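Side-chain contact in uncharacterized protein (Bacteroides ovatus, PDB 4IRT), which is of unknown function but is a putative neuraminidase, with a BNR repeat-like region of the beta-propeller clan: residues S38-D43 / V88-H93. Residues are numbered along the deposited sequence; the frame is centred on the assembly and turned at random.
With EDO (1,2-ethanediol), chain L; EDO (1,2-ethanediol), chain I.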
ATOM      1  N   SER A  38      12.260   2.658   6.340  1.00  8.81           N
ATOM      2  CA  SER A  38      13.202   2.341   5.276  1.00  9.07           C
ATOM      3  C   SER A  38      13.014   3.342   4.154  1.00  8.47           C
ATOM      4  O   SER A  38      11.898   3.783   3.899  1.00  7.10           O
ATOM      5  CB  SER A  38      12.997   0.893   4.738  1.00 10.05           C
ATOM      6  OG  SER A  38      11.688   0.667   4.245  1.00 10.00           O
ATOM      7  N   TYR A  39      14.117   3.664   3.496  1.00  8.50           N
ATOM      8  CA  TYR A  39      14.120   4.579   2.368  1.00  8.80           C
ATOM      9  C   TYR A  39      15.417   4.479   1.633  1.00  9.14           C
ATOM     10  O   TYR A  39      16.379   3.844   2.122  1.00  9.70           O
ATOM     11  CB  TYR A  39      13.915   6.011   2.817  1.00  8.38           C
ATOM     12  CG  TYR A  39      14.918   6.525   3.802  1.00  9.62           C
ATOM     13  CD1 TYR A  39      14.714   6.372   5.169  1.00  9.76           C
ATOM     14  CD2 TYR A  39      16.045   7.240   3.373  1.00 10.36           C
ATOM     15  CE1 TYR A  39      15.616   6.890   6.094  1.00 10.92           C
ATOM     16  CE2 TYR A  39      16.947   7.761   4.295  1.00 11.48           C
ATOM     17  CZ  TYR A  39      16.721   7.547   5.651  1.00 12.13           C
ATOM     18  OH  TYR A  39      17.592   8.076   6.565  1.00 15.54           O
ATOM     19  N   TYR A  40      15.445   5.071   0.428  1.00  9.10           N
ATOM     20  CA  TYR A  40      16.694   5.257  -0.286  1.00  9.21           C
ATOM     21  C   TYR A  40      17.281   6.636   0.004  1.00  9.68           C
ATOM     22  O   TYR A  40      16.570   7.649  -0.075  1.00  9.12           O
ATOM     23  CB  TYR A  40      16.470   5.148  -1.774  1.00  9.77           C
ATOM     24  CG  TYR A  40      16.027   3.802  -2.312  1.00  9.52           C
ATOM     25  CD1 TYR A  40      16.901   2.731  -2.350  1.00 10.32           C
ATOM     26  CD2 TYR A  40      14.755   3.635  -2.868  1.00  9.29           C
ATOM     27  CE1 TYR A  40      16.498   1.505  -2.845  1.00 10.24           C
ATOM     28  CE2 TYR A  40      14.338   2.416  -3.381  1.00  9.65           C
ATOM     29  CZ  TYR A  40      15.236   1.351  -3.401  1.00 10.20           C
ATOM     30  OH  TYR A  40      14.874   0.117  -3.918  1.00 11.13           O
ATOM     31  N   ASP A  41      18.569   6.668   0.296  1.00 10.10           N
ATOM     32  CA  ASP A  41      19.287   7.916   0.447  1.00 10.57           C
ATOM     33  C   ASP A  41      19.620   8.536  -0.912  1.00 10.76           C
ATOM     34  O   ASP A  41      19.326   7.973  -1.958  1.00 10.30           O
ATOM     35  CB  ASP A  41      20.488   7.752   1.392  1.00 12.03           C
ATOM     36  CG  ASP A  41      21.690   7.075   0.762  1.00 12.74           C
ATOM     37  OD1 ASP A  41      21.768   6.876  -0.474  1.00 12.29           O
ATOM     38  OD2 ASP A  41      22.618   6.735   1.551  1.00 15.23           O
ATOM     39  N   ASN A  42      20.190   9.733  -0.907  1.00 10.71           N
ATOM     40  CA  ASN A  42      20.420  10.432  -2.162  1.00 12.06           C
ATOM     41  C   ASN A  42      21.381   9.742  -3.120  1.00 12.50           C
ATOM     42  O   ASN A  42      21.382  10.035  -4.321  1.00 12.26           O
ATOM     43  CB  ASN A  42      20.930  11.858  -1.915  1.00 13.38           C
ATOM     44  CG  ASN A  42      20.620  12.780  -3.094  1.00 15.33           C
ATOM     45  OD1 ASN A  42      19.493  12.807  -3.592  1.00 16.04           O
ATOM     46  ND2 ASN A  42      21.604  13.541  -3.522  1.00 16.34           N
ATOM     47  N   ASP A  43      22.216   8.862  -2.586  1.00 12.78           N
ATOM     48  CA  ASP A  43      23.118   8.048  -3.409  1.00 14.65           C
ATOM     49  C   ASP A  43      22.505   6.729  -3.898  1.00 15.11           C
ATOM     50  O   ASP A  43      23.183   5.906  -4.554  1.00 14.32           O
ATOM     51  CB  ASP A  43      24.379   7.748  -2.612  1.00 17.81           C
ATOM     52  CG  ASP A  43      25.149   9.022  -2.246  1.00 19.54           C
ATOM     53  OD1 ASP A  43      25.242   9.939  -3.081  1.00 20.91           O
ATOM     54  OD2 ASP A  43      25.675   9.094  -1.136  1.00 23.56           O
ATOM     55  N   VAL A  88      12.819  -7.472   4.239  1.00 11.11           N
ATOM     56  CA  VAL A  88      12.790  -6.353   3.322  1.00 10.67           C
ATOM     57  C   VAL A  88      13.015  -6.819   1.886  1.00 10.20           C
ATOM     58  O   VAL A  88      13.880  -7.648   1.606  1.00 11.49           O
ATOM     59  CB  VAL A  88      13.805  -5.261   3.733  1.00 11.50           C
ATOM     60  CG1 VAL A  88      15.229  -5.768   3.606  1.00 11.92           C
ATOM     61  CG2 VAL A  88      13.594  -3.991   2.927  1.00 11.55           C
ATOM     62  N   SER A  89      12.228  -6.262   0.979  1.00  9.80           N
ATOM     63  CA  SER A  89      12.297  -6.587  -0.428  1.00  9.75           C
ATOM     64  C   SER A  89      12.228  -5.268  -1.193  1.00  9.89           C
ATOM     65  O   SER A  89      11.454  -4.377  -0.843  1.00  9.65           O
ATOM     66  CB  SER A  89      11.164  -7.568  -0.806  1.00  9.60           C
ATOM     67  OG  SER A  89      11.292  -8.035  -2.147  1.00  9.62           O
ATOM     68  N   PHE A  90      13.049  -5.132  -2.225  1.00 10.29           N
ATOM     69  CA  PHE A  90      13.291  -3.817  -2.814  1.00  9.62           C
ATOM     70  C   PHE A  90      13.757  -3.875  -4.251  1.00 10.12           C
ATOM     71  O   PHE A  90      14.265  -4.886  -4.697  1.00 10.50           O
ATOM     72  CB  PHE A  90      14.351  -3.077  -2.014  1.00 10.44           C
ATOM     73  CG  PHE A  90      15.586  -3.882  -1.740  1.00 11.60           C
ATOM     74  CD1 PHE A  90      15.614  -4.816  -0.736  1.00 12.73           C
ATOM     75  CD2 PHE A  90      16.735  -3.693  -2.498  1.00 14.38           C
ATOM     76  CE1 PHE A  90      16.757  -5.569  -0.498  1.00 14.10           C
ATOM     77  CE2 PHE A  90      17.896  -4.444  -2.263  1.00 13.80           C
ATOM     78  CZ  PHE A  90      17.904  -5.371  -1.254  1.00 13.80           C
ATOM     79  N   ASP A  91      13.618  -2.751  -4.929  1.00 10.84           N
ATOM     80  CA  ASP A  91      14.319  -2.481  -6.188  1.00 11.25           C
ATOM     81  C   ASP A  91      13.959  -3.414  -7.354  1.00 11.56           C
ATOM     82  O   ASP A  91      14.852  -4.008  -8.011  1.00 12.93           O
ATOM     83  CB  ASP A  91      15.842  -2.501  -5.952  1.00 11.20           C
ATOM     84  CG  ASP A  91      16.617  -2.057  -7.185  1.00 12.58           C
ATOM     85  OD1 ASP A  91      16.095  -1.194  -7.926  1.00 11.90           O
ATOM     86  OD2 ASP A  91      17.712  -2.588  -7.432  1.00 14.19           O
ATOM     87  N   HIS A  92      12.664  -3.515  -7.642  1.00 10.85           N
ATOM     88  CA  HIS A  92      12.202  -4.295  -8.770  1.00 11.10           C
ATOM     89  C   HIS A  92      11.338  -3.522  -9.764  1.00 10.57           C
ATOM     90  O   HIS A  92      10.403  -2.780  -9.390  1.00 10.59           O
ATOM     91  CB  HIS A  92      11.309  -5.444  -8.336  1.00 10.71           C
ATOM     92  CG  HIS A  92      11.796  -6.233  -7.163  1.00 11.09           C
ATOM     93  ND1 HIS A  92      11.418  -5.937  -5.871  1.00 12.11           N
ATOM     94  CD2 HIS A  92      12.544  -7.364  -7.093  1.00 13.15           C
ATOM     95  CE1 HIS A  92      11.926  -6.847  -5.053  1.00 12.74           C
ATOM     96  NE2 HIS A  92      12.605  -7.726  -5.769  1.00 12.73           N
ATOM     97  N   HIS A  93      11.541  -3.854 -11.030  1.00 12.45           N
ATOM     98  CA  HIS A  93      10.593  -3.524 -12.085  1.00 12.27           C
ATOM     99  C   HIS A  93      10.708  -4.562 -13.181  1.00 12.84           C
ATOM    100  O   HIS A  93      11.235  -4.287 -14.263  1.00 13.21           O
ATOM    101  CB  HIS A  93      10.830  -2.121 -12.606  1.00 13.33           C
ATOM    102  CG  HIS A  93       9.731  -1.626 -13.487  1.00 16.40           C
ATOM    103  ND1 HIS A  93       9.802  -0.428 -14.162  1.00 17.71           N
ATOM    104  CD2 HIS A  93       8.542  -2.181 -13.825  1.00 19.70           C
ATOM    105  CE1 HIS A  93       8.696  -0.255 -14.860  1.00 19.73           C
ATOM    106  NE2 HIS A  93       7.914  -1.303 -14.677  1.00 20.59           N
TER
HETATM  107  C1  EDO L 511      16.977  -3.600 -10.573  1.00 21.01           C
HETATM  108  O1  EDO L 511      18.197  -3.244 -11.283  1.00 25.16           O
HETATM  109  C2  EDO L 511      17.053  -4.995  -9.957  1.00 18.97           C
HETATM  110  O2  EDO L 511      17.785  -4.999  -8.713  1.00 19.62           O
HETATM  111  C1  EDO I 508      20.863   8.255  -7.853  1.00 36.62           C
HETATM  112  O1  EDO I 508      21.078   8.442  -9.252  1.00 38.78           O
HETATM  113  C2  EDO I 508      22.116   8.635  -7.093  1.00 37.44           C
HETATM  114  O2  EDO I 508      22.107  10.055  -6.924  1.00 49.31           O
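Tyr-40 reaches from strand 34-40 to Phe-90 and Asp-91 near the end of strand 86-90; the two strands run in roughly the same direction but belong to different sheets, with the CA atoms of Tyr-40 and Phe-90 10.0 Å apart. The family belongs to the beta-propeller clan, and the two antiparallel sheets are consistent with successive blades. No hydrogen bond joins the two segments. Strand 76-80, the antiparallel neighbour of 86-90, meets both: Ser-38, Tyr-40 and Val-88 touch its Ile-76.

Tyr-40 makes the contact with the end of its side chain. Its CG is anti to the carbonyl carbon (chi1 -65°), and the ring reaches out toward the other segment. Tyr-40 OH lies 3.8 Å from Phe-90 CB, at the edge of the Phe-90 ring and near its plane. The Phe-90 side chain starts toward Tyr-40, then its ring turns off; the side chain touches Leu-46 of strand 45-52. The same Tyr-40 hydroxyl meets Asp-91 CB at 3.5 Å. Asp-91 N is also close to Tyr-40 OH, at 3.3 Å, but the angle is too poor for a hydrogen bond. The hydroxyl bonds instead to Asn-74 O.

Asp-91 stands across the end of Tyr-40, its carboxylate plane turned 83° from the ring. Asp-91 OD1 takes hydrogen bonds from Asn-74 ND2 and Asn-68 N. Asn-74 therefore holds both sides of the contact, through its backbone oxygen and its amide. A leucine at Asp-91 would probably leave Asn-74 ND2 and Asn-68 N without their shared acceptor and their loop less firmly held. The other carboxylate oxygen binds a 1,2-ethanediol, probably from the crystallisation liquor: its O2 donates to Asp-91 OD2 over 2.7 Å.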